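Local structure of MexT protein (Pseudomonas aeruginosa, 6L33) at residues Ile12-Asp17 and Leu39-Ala44; Ile58-Ser63 and Leu181-Arg186; Asn45-Pro50 and Ser108-Leu113; Arg28-Glu33 and Arg199-Met204. The protein is a LysR-type transcriptional activator of the MexEF-OprN efflux pump that probably binds DNA, represented here by its regulatory domain. All blocks are in the same frame, centred on the assembly; numbering follows the deposited sequence.

Contact 1: Ile12-Asp17 and Leu39-Ala44; sequences IGLSDD and LVVRRA. With SO4 (sulfate ion), chain E.
I12 and R42 clasp each other through the backbone: R42 N gives a nearly straight hydrogen bond to I12 O (2.8 Å, 174° at the hydrogen). I12 N to V40 O, L14 N to R42 O and A44 N to L14 O continue the ladder, whose two strands run parallel. On one side of the sheet, the methyls of I12, L39 and V41 meet at van der Waals distance; V41 CG1 also reaches L14 CD1, at 3.7 Å.

The side chain of R42 leaves for the other face. Its CB lies between I12 O (3.9 Å) and O3 of a sulfate ion (3.6 Å), the ion probably picked up from the crystallisation liquor. CG is still beside the I12 carbonyl. The chain then bends twice (chi2 -63°, chi3 -49°), so that CD passes the same O3 and the guanidinium folds back toward the anion. R42 NE bonds sulfate O3 at 2.9 Å and NH2 bonds O1 at 2.8 Å, the anion lying at the edge of the guanidinium plane. The backbone N of R43 also donates to O3, and R43 NH1 of the second subunit completes the grip.

R43 uses its guanidinium differently: one face lies over D16 CB, 3.4 Å from R43 CZ, while NH2 bonds Q136 of the second subunit. The carboxylate of D16 is held by the backbone N of F137 and N138.

With helix 18-33 joining them in the chain, these strands form a beta-alpha-beta unit of the LysR substrate-binding fold, whose edge strand 38-43 continues the sheet into the partner subunit.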
loop_
_atom_site.group_PDB
_atom_site.type_symbol
_atom_site.label_atom_id
_atom_site.label_comp_id
_atom_site.label_asym_id
_atom_site.label_seq_id
_atom_site.Cartn_x
_atom_site.Cartn_y
_atom_site.Cartn_z
ATOM N N ILE B 12 -10.382 -7.040 9.063
ATOM C CA ILE B 12 -10.983 -5.779 8.654
ATOM C C ILE B 12 -10.244 -5.251 7.432
ATOM O O ILE B 12 -9.089 -5.599 7.173
ATOM C CB ILE B 12 -10.969 -4.724 9.785
ATOM C CG1 ILE B 12 -9.545 -4.228 10.038
ATOM C CG2 ILE B 12 -11.571 -5.288 11.062
ATOM C CD1 ILE B 12 -9.461 -3.130 11.084
ATOM N N GLY B 13 -10.932 -4.401 6.676
ATOM C CA GLY B 13 -10.364 -3.756 5.504
ATOM C C GLY B 13 -10.253 -2.257 5.730
ATOM O O GLY B 13 -11.181 -1.627 6.236
ATOM N N LEU B 14 -9.105 -1.699 5.355
ATOM C CA LEU B 14 -8.860 -0.285 5.591
ATOM C C LEU B 14 -8.253 0.355 4.355
ATOM O O LEU B 14 -7.359 -0.215 3.723
ATOM C CB LEU B 14 -7.928 -0.064 6.792
ATOM C CG LEU B 14 -8.450 -0.415 8.186
ATOM C CD1 LEU B 14 -7.390 -0.102 9.230
ATOM C CD2 LEU B 14 -9.753 0.318 8.497
ATOM N N SER B 15 -8.754 1.539 4.015
ATOM C CA SER B 15 -8.083 2.376 3.033
ATOM C C SER B 15 -6.695 2.741 3.544
ATOM O O SER B 15 -6.469 2.859 4.752
ATOM C CB SER B 15 -8.909 3.635 2.759
ATOM O OG SER B 15 -8.248 4.495 1.851
ATOM N N ASP B 16 -5.752 2.905 2.615
ATOM C CA ASP B 16 -4.358 3.055 3.026
ATOM C C ASP B 16 -4.121 4.367 3.767
ATOM O O ASP B 16 -3.241 4.435 4.631
ATOM C CB ASP B 16 -3.428 2.926 1.816
ATOM C CG ASP B 16 -3.392 4.174 0.957
ATOM O OD1 ASP B 16 -4.335 4.388 0.170
ATOM O OD2 ASP B 16 -2.406 4.932 1.055
ATOM N N ASP B 17 -4.901 5.407 3.469
ATOM C CA ASP B 17 -4.767 6.649 4.223
ATOM C C ASP B 17 -5.419 6.541 5.598
ATOM O O ASP B 17 -4.853 7.011 6.591
ATOM C CB ASP B 17 -5.356 7.819 3.431
ATOM C CG ASP B 17 -6.766 7.546 2.935
ATOM O OD1 ASP B 17 -7.252 6.410 3.110
ATOM O OD2 ASP B 17 -7.387 8.471 2.367
ATOM N N LEU B 39 -5.646 -9.063 15.213
ATOM C CA LEU B 39 -6.229 -8.235 14.167
ATOM C C LEU B 39 -5.471 -8.427 12.860
ATOM O O LEU B 39 -4.244 -8.289 12.821
ATOM C CB LEU B 39 -6.212 -6.759 14.567
ATOM C CG LEU B 39 -6.959 -5.808 13.632
ATOM C CD1 LEU B 39 -8.429 -6.183 13.557
ATOM C CD2 LEU B 39 -6.794 -4.363 14.083
ATOM N N VAL B 40 -6.204 -8.739 11.796
ATOM C CA VAL B 40 -5.664 -8.812 10.443
ATOM C C VAL B 40 -6.293 -7.685 9.636
ATOM O O VAL B 40 -7.523 -7.600 9.530
ATOM C CB VAL B 40 -5.935 -10.177 9.790
ATOM C CG1 VAL B 40 -5.463 -10.177 8.342
ATOM C CG2 VAL B 40 -5.261 -11.286 10.577
ATOM N N VAL B 41 -5.458 -6.818 9.072
ATOM C CA VAL B 41 -5.915 -5.682 8.279
ATOM C C VAL B 41 -5.593 -5.963 6.818
ATOM O O VAL B 41 -4.433 -6.213 6.466
ATOM C CB VAL B 41 -5.267 -4.365 8.737
ATOM C CG1 VAL B 41 -5.824 -3.199 7.930
ATOM C CG2 VAL B 41 -5.487 -4.146 10.225
ATOM N N ARG B 42 -6.617 -5.928 5.973
ATOM C CA ARG B 42 -6.460 -6.053 4.533
ATOM C C ARG B 42 -6.613 -4.686 3.877
ATOM O O ARG B 42 -7.344 -3.823 4.369
ATOM C CB ARG B 42 -7.486 -7.029 3.949
ATOM C CG ARG B 42 -7.546 -8.378 4.650
ATOM C CD ARG B 42 -6.230 -9.136 4.526
ATOM N NE ARG B 42 -5.750 -9.166 3.147
ATOM C CZ ARG B 42 -6.197 -10.002 2.214
ATOM N NH1 ARG B 42 -7.139 -10.889 2.509
ATOM N NH2 ARG B 42 -5.703 -9.951 0.984
ATOM N N ARG B 43 -5.909 -4.495 2.763
ATOM C CA ARG B 43 -6.022 -3.256 2.001
ATOM C C ARG B 43 -7.377 -3.191 1.306
ATOM O O ARG B 43 -7.820 -4.169 0.697
ATOM C CB ARG B 43 -4.893 -3.162 0.974
ATOM C CG ARG B 43 -5.063 -2.053 -0.061
ATOM C CD ARG B 43 -4.944 -0.668 0.563
ATOM N NE ARG B 43 -3.686 -0.491 1.283
ATOM C CZ ARG B 43 -2.528 -0.184 0.705
ATOM N NH1 ARG B 43 -2.464 -0.015 -0.608
ATOM N NH2 ARG B 43 -1.434 -0.044 1.442
ATOM N N ALA B 44 -8.037 -2.036 1.396
ATOM C CA ALA B 44 -9.367 -1.855 0.832
ATOM C C ALA B 44 -9.429 -0.572 0.016
ATOM O O ALA B 44 -8.802 0.432 0.367
ATOM C CB ALA B 44 -10.439 -1.819 1.928
HETATM S S SO4 E . -3.259 -7.104 1.174
HETATM O O1 SO4 E . -3.436 -8.394 0.513
HETATM O O2 SO4 E . -3.165 -6.041 0.178
HETATM O O3 SO4 E . -4.399 -6.853 2.047
HETATM O O4 SO4 E . -2.036 -7.124 1.971
HETATM O O HOH W 1 -4.546 -0.431 4.178
HETATM O O HOH W 2 -8.591 3.332 -0.638
#

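Contact 2: Ile58-Ser63 and Leu181-Arg186; sequences ISVGVS and LSMAWR
G61 and A184 pair across antiparallel strands through two reciprocal hydrogen bonds, G61 N to A184 O and A184 N to G61 O, both 2.9 Å. The same doubling recurs at S63 and S182, where S182 N reaches S63 O at 2.8 Å. Between these pairs V62 and M183, a selenomethionine, form a non-hydrogen-bonded pair, yet V62 CA comes within 3.3 Å of S182 O. This is the tight part. V60 CG2, set anti to its backbone nitrogen, is directed at M183 and meets CG at 3.6 Å. Helix 193-203 roofs this face, with I202 resting on both V62 and M183.

The looser side is made by S59, W185 and R186, all partly exposed. W185 CB lies 3.3 Å from S59 O, but the indole turns outward, joining R199 in a cation-pi pair and D190 through NE1. R186 bends back so that one face of its guanidinium lies on I58 O; R186 NH2 is 3.0 Å from that oxygen, at an angle too poor for a hydrogen bond. R186 NH1 bonds Q189.

A late strand returning antiparallel between two early ones gives the sheet order 2-1-3-5-4, the signature of type II periplasmic-binding-protein domains.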
loop_
_atom_site.group_PDB
_atom_site.type_symbol
_atom_site.label_atom_id
_atom_site.label_comp_id
_atom_site.label_asym_id
_atom_site.label_seq_id
_atom_site.Cartn_x
_atom_site.Cartn_y
_atom_site.Cartn_z
ATOM N N ILE B 58 -13.020 -9.892 4.851
ATOM C CA ILE B 58 -13.152 -8.970 5.970
ATOM C C ILE B 58 -14.580 -9.058 6.485
ATOM O O ILE B 58 -15.503 -9.446 5.766
ATOM C CB ILE B 58 -12.810 -7.507 5.593
ATOM C CG1 ILE B 58 -13.848 -6.941 4.616
ATOM C CG2 ILE B 58 -11.400 -7.407 5.021
ATOM C CD1 ILE B 58 -13.633 -5.474 4.264
ATOM N N SER B 59 -14.754 -8.706 7.756
ATOM C CA SER B 59 -16.091 -8.559 8.314
ATOM C C SER B 59 -16.581 -7.123 8.270
ATOM O O SER B 59 -17.793 -6.890 8.242
ATOM C CB SER B 59 -16.127 -9.061 9.760
ATOM O OG SER B 59 -15.379 -8.212 10.612
ATOM N N VAL B 60 -15.663 -6.161 8.252
ATOM C CA VAL B 60 -16.007 -4.747 8.225
ATOM C C VAL B 60 -14.859 -4.008 7.556
ATOM O O VAL B 60 -13.702 -4.430 7.627
ATOM C CB VAL B 60 -16.285 -4.208 9.649
ATOM C CG1 VAL B 60 -15.057 -4.368 10.528
ATOM C CG2 VAL B 60 -16.745 -2.754 9.610
ATOM N N GLY B 61 -15.185 -2.918 6.883
ATOM C CA GLY B 61 -14.176 -2.098 6.245
ATOM C C GLY B 61 -14.446 -0.629 6.474
ATOM O O GLY B 61 -15.594 -0.194 6.580
ATOM N N VAL B 62 -13.361 0.133 6.567
ATOM C CA VAL B 62 -13.412 1.590 6.602
ATOM C C VAL B 62 -12.634 2.077 5.391
ATOM O O VAL B 62 -11.398 2.024 5.372
ATOM C CB VAL B 62 -12.842 2.165 7.904
ATOM C CG1 VAL B 62 -13.031 3.676 7.938
ATOM C CG2 VAL B 62 -13.512 1.513 9.101
ATOM N N SER B 63 -13.358 2.555 4.386
ATOM C CA SER B 63 -12.789 2.812 3.075
ATOM C C SER B 63 -13.642 3.854 2.372
ATOM O O SER B 63 -14.776 4.127 2.775
ATOM C CB SER B 63 -12.729 1.525 2.241
ATOM O OG SER B 63 -12.023 1.718 1.030
ATOM N N LEU B 181 -16.079 8.509 2.759
ATOM C CA LEU B 181 -15.508 7.489 3.628
ATOM C C LEU B 181 -16.649 6.802 4.366
ATOM O O LEU B 181 -17.502 7.470 4.960
ATOM C CB LEU B 181 -14.519 8.098 4.625
ATOM C CG LEU B 181 -13.041 8.210 4.240
ATOM C CD1 LEU B 181 -12.230 8.746 5.413
ATOM C CD2 LEU B 181 -12.482 6.875 3.763
ATOM N N SER B 182 -16.683 5.474 4.310
ATOM C CA SER B 182 -17.775 4.707 4.888
ATOM C C SER B 182 -17.234 3.620 5.804
ATOM O O SER B 182 -16.101 3.157 5.646
ATOM C CB SER B 182 -18.645 4.046 3.808
ATOM O OG SER B 182 -19.484 4.985 3.162
HETATM N N MSE B 183 -18.059 3.226 6.767
HETATM C CA MSE B 183 -17.888 1.939 7.421
HETATM C C MSE B 183 -18.948 1.019 6.854
HETATM O O MSE B 183 -20.134 1.339 6.892
HETATM C CB MSE B 183 -18.016 2.031 8.940
HETATM C CG MSE B 183 -17.938 0.663 9.605
HETATM SE SE MSE B 183 -18.082 0.677 11.546
HETATM C CE MSE B 183 -16.821 2.105 11.935
ATOM N N ALA B 184 -18.526 -0.115 6.309
ATOM C CA ALA B 184 -19.444 -1.034 5.657
ATOM C C ALA B 184 -19.207 -2.444 6.167
ATOM O O ALA B 184 -18.061 -2.862 6.366
ATOM C CB ALA B 184 -19.289 -0.996 4.133
ATOM N N TRP B 185 -20.300 -3.169 6.379
ATOM C CA TRP B 185 -20.227 -4.547 6.830
ATOM C C TRP B 185 -21.385 -5.313 6.210
ATOM O O TRP B 185 -22.320 -4.731 5.656
ATOM C CB TRP B 185 -20.237 -4.638 8.363
ATOM C CG TRP B 185 -21.485 -4.123 9.013
ATOM C CD1 TRP B 185 -22.549 -4.862 9.441
ATOM C CD2 TRP B 185 -21.793 -2.757 9.329
ATOM N NE1 TRP B 185 -23.502 -4.043 9.998
ATOM C CE2 TRP B 185 -23.062 -2.747 9.942
ATOM C CE3 TRP B 185 -21.119 -1.544 9.154
ATOM C CZ2 TRP B 185 -23.673 -1.572 10.377
ATOM C CZ3 TRP B 185 -21.727 -0.377 9.586
ATOM C CH2 TRP B 185 -22.992 -0.400 10.191
ATOM N N ARG B 186 -21.304 -6.630 6.304
ATOM C CA ARG B 186 -22.269 -7.517 5.680
ATOM C C ARG B 186 -23.486 -7.693 6.580
ATOM O O ARG B 186 -23.379 -7.701 7.809
ATOM C CB ARG B 186 -21.625 -8.870 5.392
ATOM C CG ARG B 186 -21.003 -9.495 6.619
ATOM C CD ARG B 186 -19.551 -9.082 6.829
ATOM N NE ARG B 186 -18.665 -9.625 5.807
ATOM C CZ ARG B 186 -18.454 -10.921 5.601
ATOM N NH1 ARG B 186 -19.050 -11.838 6.353
ATOM N NH2 ARG B 186 -17.631 -11.301 4.640
#

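Contact 3: Asn45-Pro50 and Ser108-Leu113; sequences NYLLMP and SFAGDL
F109 lays one face of its ring on N45. CB of N45 stands 3.5 Å from the F109 ring centroid, 8° off the normal, a CH-pi contact. The amide continues the stack toward the root of the phenylalanine: its plane is 6° from that of the ring, and N45 CG is 3.5 Å from F109 CG. N45 CG stands between its own backbone nitrogen and carbonyl carbon (chi1 59°), which folds the amide back over the following residues. There N45 OD1 accepts from L47 N at 2.9 Å, on a lone pair in the carbonyl plane, and from L48 N at 3.0 Å, from above that plane. This Asx turn, extended to an Asx motif by L48 N, fixes the amide's rotation.

L47, the third main contributor, extends CD1 to within 3.9 Å of A110 CB at the exposed margin. The edge of F109 also points at the face of Y46 in an offset edge-to-face pair, centroids 5.5 Å apart.

A sulfate, probably from the crystallisation liquor, lies about 5 Å from the Y46 side chain; such ions often mark pockets. The two loops belong to different subdomains, so the contact bridges the cleft that holds the effector in relatives.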
loop_
_atom_site.group_PDB
_atom_site.type_symbol
_atom_site.label_atom_id
_atom_site.label_comp_id
_atom_site.label_asym_id
_atom_site.label_seq_id
_atom_site.Cartn_x
_atom_site.Cartn_y
_atom_site.Cartn_z
ATOM N N ASN B 45 -10.185 -0.624 -1.078
ATOM C CA ASN B 45 -10.511 0.546 -1.882
ATOM C C ASN B 45 -11.921 0.347 -2.425
ATOM O O ASN B 45 -12.522 -0.716 -2.255
ATOM C CB ASN B 45 -9.486 0.769 -3.004
ATOM C CG ASN B 45 -9.379 -0.414 -3.952
ATOM O OD1 ASN B 45 -10.270 -0.656 -4.765
ATOM N ND2 ASN B 45 -8.276 -1.148 -3.861
ATOM N N TYR B 46 -12.457 1.379 -3.081
ATOM C CA TYR B 46 -13.859 1.291 -3.482
ATOM C C TYR B 46 -14.107 0.243 -4.562
ATOM O O TYR B 46 -15.265 -0.131 -4.776
ATOM C CB TYR B 46 -14.386 2.661 -3.933
ATOM C CG TYR B 46 -13.788 3.215 -5.208
ATOM C CD1 TYR B 46 -14.244 2.799 -6.454
ATOM C CD2 TYR B 46 -12.791 4.179 -5.164
ATOM C CE1 TYR B 46 -13.704 3.310 -7.618
ATOM C CE2 TYR B 46 -12.248 4.699 -6.324
ATOM C CZ TYR B 46 -12.707 4.260 -7.547
ATOM O OH TYR B 46 -12.167 4.775 -8.701
ATOM N N LEU B 47 -13.065 -0.250 -5.233
ATOM C CA LEU B 47 -13.239 -1.338 -6.189
ATOM C C LEU B 47 -13.187 -2.708 -5.522
ATOM O O LEU B 47 -13.996 -3.583 -5.846
ATOM C CB LEU B 47 -12.174 -1.263 -7.289
ATOM C CG LEU B 47 -12.296 -0.141 -8.322
ATOM C CD1 LEU B 47 -11.243 -0.307 -9.409
ATOM C CD2 LEU B 47 -13.693 -0.102 -8.923
ATOM N N LEU B 48 -12.245 -2.912 -4.598
ATOM C CA LEU B 48 -12.112 -4.192 -3.914
ATOM C C LEU B 48 -13.143 -4.386 -2.812
ATOM O O LEU B 48 -13.331 -5.519 -2.353
ATOM C CB LEU B 48 -10.714 -4.326 -3.305
ATOM C CG LEU B 48 -9.514 -4.535 -4.227
ATOM C CD1 LEU B 48 -8.262 -4.764 -3.396
ATOM C CD2 LEU B 48 -9.753 -5.701 -5.174
HETATM N N MSE B 49 -13.807 -3.318 -2.383
HETATM C CA MSE B 49 -14.662 -3.360 -1.200
HETATM C C MSE B 49 -15.806 -4.390 -1.275
HETATM O O MSE B 49 -15.977 -5.170 -0.338
HETATM C CB MSE B 49 -15.218 -1.960 -0.914
HETATM C CG MSE B 49 -15.875 -1.829 0.434
HETATM SE SE MSE B 49 -14.651 -2.241 1.891
HETATM C CE MSE B 49 -15.986 -2.353 3.302
ATOM N N PRO B 50 -16.587 -4.415 -2.364
ATOM C CA PRO B 50 -17.610 -5.471 -2.467
ATOM C C PRO B 50 -17.017 -6.867 -2.528
ATOM O O PRO B 50 -17.614 -7.805 -1.984
ATOM C CB PRO B 50 -18.370 -5.115 -3.755
ATOM C CG PRO B 50 -17.493 -4.187 -4.492
ATOM C CD PRO B 50 -16.694 -3.451 -3.476
ATOM N N SER B 108 -5.089 5.024 -9.142
ATOM C CA SER B 108 -5.930 4.061 -9.837
ATOM C C SER B 108 -5.697 2.697 -9.211
ATOM O O SER B 108 -4.561 2.215 -9.172
ATOM C CB SER B 108 -5.612 4.037 -11.334
ATOM O OG SER B 108 -6.222 2.929 -11.971
ATOM N N PHE B 109 -6.767 2.082 -8.721
ATOM C CA PHE B 109 -6.661 0.838 -7.974
ATOM C C PHE B 109 -6.652 -0.396 -8.866
ATOM O O PHE B 109 -6.457 -1.507 -8.359
ATOM C CB PHE B 109 -7.800 0.758 -6.954
ATOM C CG PHE B 109 -7.850 1.941 -6.027
ATOM C CD1 PHE B 109 -6.852 2.139 -5.087
ATOM C CD2 PHE B 109 -8.872 2.870 -6.117
ATOM C CE1 PHE B 109 -6.884 3.230 -4.240
ATOM C CE2 PHE B 109 -8.913 3.963 -5.271
ATOM C CZ PHE B 109 -7.916 4.145 -4.332
ATOM N N ALA B 110 -6.833 -0.229 -10.181
ATOM C CA ALA B 110 -6.834 -1.372 -11.086
ATOM C C ALA B 110 -6.065 -1.102 -12.376
ATOM O O ALA B 110 -6.285 -1.799 -13.371
ATOM C CB ALA B 110 -8.267 -1.798 -11.423
ATOM N N GLY B 111 -5.178 -0.109 -12.393
ATOM C CA GLY B 111 -4.313 0.103 -13.536
ATOM C C GLY B 111 -4.893 0.914 -14.672
ATOM O O GLY B 111 -4.283 0.963 -15.745
ATOM N N ASP B 112 -6.047 1.546 -14.483
ATOM C CA ASP B 112 -6.585 2.414 -15.520
ATOM C C ASP B 112 -5.793 3.715 -15.583
ATOM O O ASP B 112 -5.353 4.243 -14.559
ATOM C CB ASP B 112 -8.060 2.710 -15.258
ATOM C CG ASP B 112 -8.814 3.071 -16.523
ATOM O OD1 ASP B 112 -8.176 3.154 -17.594
ATOM O OD2 ASP B 112 -10.046 3.269 -16.448
ATOM N N LEU B 113 -5.605 4.227 -16.795
ATOM C CA LEU B 113 -4.919 5.498 -16.989
ATOM C C LEU B 113 -5.868 6.687 -17.019
ATOM O O LEU B 113 -5.409 7.827 -17.139
ATOM C CB LEU B 113 -4.091 5.462 -18.276
ATOM C CG LEU B 113 -2.680 4.902 -18.086
ATOM C CD1 LEU B 113 -1.926 4.870 -19.403
ATOM C CD2 LEU B 113 -1.922 5.717 -17.047
HETATM O O HOH W 3 -9.457 3.388 -9.539
#

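Contact 4: Arg28-Glu33 and Arg199-Met204; sequences RRLRAE and RSRISM
E33 and R201 supply the charged link between the two helices. R201 NE donates to E33 OE1 at 3.1 Å with a fairly straight 160° at the hydrogen, and the oxygen lies at the edge of the guanidinium, in its plane. The carboxylate itself is turned well out of that plane, by 62°. The positions of E33 OE1 and R29 NH1 are both less sure, because the model places them too close together. R29 nevertheless belongs to the same salt-bridge network: its guanidinium and that of R201 gather round the E33 carboxylate, though the exact place of R29 is doubtful. The other carboxylate oxygen, OE2, bonds the indole NE1 of W197.

Within its own helix, R201 NH1 donates to S200 OG at 3.2 Å, almost exactly in the guanidinium plane. This bond, the surer of the two, and the one to E33 probably help orient the group.

Apolar contacts and a selenomethionine flank the ions. L30 CD1 touches R201 CG at 3.8 Å, covering the aliphatic stem. The selenomethionine, M204, bends at its end to bring CE over one face of the R29 guanidinium. Below these surface links, I202 packs on L22 and L26.

At their closest the axes of the two segments are 10.9 Å apart, their directions at 131°, so long side chains span the gap. Such a pair, lying on one side of the sheet, forms a helical layer of the alpha/beta subdomain, with the C-terminal helix packed against the first.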
loop_
_atom_site.group_PDB
_atom_site.type_symbol
_atom_site.label_atom_id
_atom_site.label_comp_id
_atom_site.label_asym_id
_atom_site.label_seq_id
_atom_site.Cartn_x
_atom_site.Cartn_y
_atom_site.Cartn_z
ATOM N N ARG B 28 -4.446 0.009 20.460
ATOM C CA ARG B 28 -4.247 0.130 21.900
ATOM C C ARG B 28 -5.504 -0.235 22.680
ATOM O O ARG B 28 -5.408 -0.814 23.768
ATOM C CB ARG B 28 -3.794 1.549 22.244
ATOM C CG ARG B 28 -2.423 1.906 21.693
ATOM C CD ARG B 28 -1.985 3.290 22.146
ATOM N NE ARG B 28 -2.503 4.344 21.278
ATOM C CZ ARG B 28 -1.763 5.027 20.411
ATOM N NH1 ARG B 28 -0.468 4.768 20.293
ATOM N NH2 ARG B 28 -2.317 5.971 19.661
ATOM N N ARG B 29 -6.685 0.080 22.143
ATOM C CA ARG B 29 -7.922 -0.214 22.860
ATOM C C ARG B 29 -8.193 -1.714 22.904
ATOM O O ARG B 29 -8.456 -2.273 23.977
ATOM C CB ARG B 29 -9.095 0.533 22.223
ATOM C CG ARG B 29 -10.377 0.533 23.062
ATOM C CD ARG B 29 -10.072 0.559 24.556
ATOM N NE ARG B 29 -11.032 1.350 25.325
ATOM C CZ ARG B 29 -12.183 0.881 25.794
ATOM N NH1 ARG B 29 -12.530 -0.378 25.572
ATOM N NH2 ARG B 29 -12.991 1.672 26.487
ATOM N N LEU B 30 -8.137 -2.385 21.749
ATOM C CA LEU B 30 -8.395 -3.823 21.726
ATOM C C LEU B 30 -7.378 -4.578 22.571
ATOM O O LEU B 30 -7.720 -5.557 23.243
ATOM C CB LEU B 30 -8.385 -4.351 20.291
ATOM C CG LEU B 30 -9.492 -3.933 19.317
ATOM C CD1 LEU B 30 -10.830 -3.832 19.999
ATOM C CD2 LEU B 30 -9.170 -2.635 18.659
ATOM N N ARG B 31 -6.121 -4.131 22.552
ATOM C CA ARG B 31 -5.086 -4.776 23.352
ATOM C C ARG B 31 -5.387 -4.662 24.842
ATOM O O ARG B 31 -5.266 -5.644 25.585
ATOM C CB ARG B 31 -3.729 -4.152 23.030
ATOM C CG ARG B 31 -2.532 -4.867 23.624
ATOM C CD ARG B 31 -1.252 -4.259 23.080
ATOM N NE ARG B 31 -1.346 -4.043 21.639
ATOM C CZ ARG B 31 -0.869 -2.975 21.009
ATOM N NH1 ARG B 31 -0.261 -2.015 21.691
ATOM N NH2 ARG B 31 -1.004 -2.865 19.693
ATOM N N ALA B 32 -5.798 -3.474 25.292
ATOM C CA ALA B 32 -5.982 -3.240 26.721
ATOM C C ALA B 32 -7.176 -4.012 27.270
ATOM O O ALA B 32 -7.144 -4.479 28.415
ATOM C CB ALA B 32 -6.141 -1.743 26.987
ATOM N N GLU B 33 -8.239 -4.161 26.480
ATOM C CA GLU B 33 -9.445 -4.809 26.977
ATOM C C GLU B 33 -9.625 -6.237 26.480
ATOM O O GLU B 33 -10.346 -7.009 27.121
ATOM C CB GLU B 33 -10.686 -3.978 26.615
ATOM C CG GLU B 33 -11.149 -4.090 25.174
ATOM C CD GLU B 33 -12.518 -3.464 24.963
ATOM O OE1 GLU B 33 -12.584 -2.333 24.436
ATOM O OE2 GLU B 33 -13.528 -4.101 25.330
ATOM N N ARG B 199 -17.041 -3.223 15.637
ATOM C CA ARG B 199 -17.477 -2.027 14.921
ATOM C C ARG B 199 -17.668 -0.851 15.870
ATOM O O ARG B 199 -17.302 0.285 15.541
ATOM C CB ARG B 199 -18.765 -2.317 14.151
ATOM C CG ARG B 199 -18.614 -3.401 13.095
ATOM C CD ARG B 199 -19.763 -3.380 12.105
ATOM N NE ARG B 199 -21.059 -3.476 12.768
ATOM C CZ ARG B 199 -21.712 -4.615 12.976
ATOM N NH1 ARG B 199 -21.188 -5.767 12.576
ATOM N NH2 ARG B 199 -22.889 -4.603 13.587
ATOM N N SER B 200 -18.238 -1.098 17.053
ATOM C CA SER B 200 -18.363 -0.024 18.031
ATOM C C SER B 200 -16.996 0.461 18.495
ATOM O O SER B 200 -16.841 1.635 18.849
ATOM C CB SER B 200 -19.208 -0.480 19.223
ATOM O OG SER B 200 -18.567 -1.512 19.952
ATOM N N ARG B 201 -15.990 -0.417 18.481
ATOM C CA ARG B 201 -14.643 0.003 18.853
ATOM C C ARG B 201 -13.985 0.818 17.743
ATOM O O ARG B 201 -13.244 1.765 18.028
ATOM C CB ARG B 201 -13.787 -1.214 19.211
ATOM C CG ARG B 201 -13.707 -1.498 20.711
ATOM C CD ARG B 201 -15.096 -1.651 21.314
ATOM N NE ARG B 201 -15.080 -1.732 22.771
ATOM C CZ ARG B 201 -16.173 -1.829 23.522
ATOM N NH1 ARG B 201 -17.370 -1.856 22.952
ATOM N NH2 ARG B 201 -16.070 -1.899 24.843
ATOM N N ILE B 202 -14.240 0.472 16.477
ATOM C CA ILE B 202 -13.736 1.291 15.377
ATOM C C ILE B 202 -14.374 2.674 15.410
ATOM O O ILE B 202 -13.698 3.692 15.217
ATOM C CB ILE B 202 -13.984 0.604 14.020
ATOM C CG1 ILE B 202 -13.344 -0.784 13.981
ATOM C CG2 ILE B 202 -13.439 1.470 12.890
ATOM C CD1 ILE B 202 -11.933 -0.786 13.459
ATOM N N SER B 203 -15.687 2.731 15.649
ATOM C CA SER B 203 -16.395 4.006 15.647
ATOM C C SER B 203 -15.949 4.918 16.781
ATOM O O SER B 203 -16.149 6.134 16.698
ATOM C CB SER B 203 -17.903 3.769 15.732
ATOM O OG SER B 203 -18.348 2.949 14.664
HETATM N N MSE B 204 -15.341 4.362 17.822
HETATM C CA MSE B 204 -14.852 5.142 18.950
HETATM C C MSE B 204 -13.664 6.016 18.543
HETATM O O MSE B 204 -13.286 6.939 19.265
HETATM C CB MSE B 204 -14.465 4.205 20.097
HETATM C CG MSE B 204 -14.182 4.881 21.426
HETATM SE SE MSE B 204 -13.217 3.697 22.636
HETATM C CE MSE B 204 -14.127 2.028 22.204
#

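Contacts 1 and 2 are strand pairs of the same sheet, joined by the pairing of 9-14 with 60-62, their centres about 9 Å apart. G13 is prominent in that pairing, with probable hydrogen bonds from its N to V60 O (2.9 Å) and from V62 N to its O (2.8 Å). Contact 4 lies over that sheet, I202 reaching V62 and M183 of contact 2 and I12 of contact 1. M49, from the helix near contact 3, packs on the other face, its CE 3.5 Å from G61 CA. Contact 3 leads toward the other subdomain across the probable effector cleft, about 28 Å from contact 4 between centres. The sulfate of contact 1 marks the subunit interface.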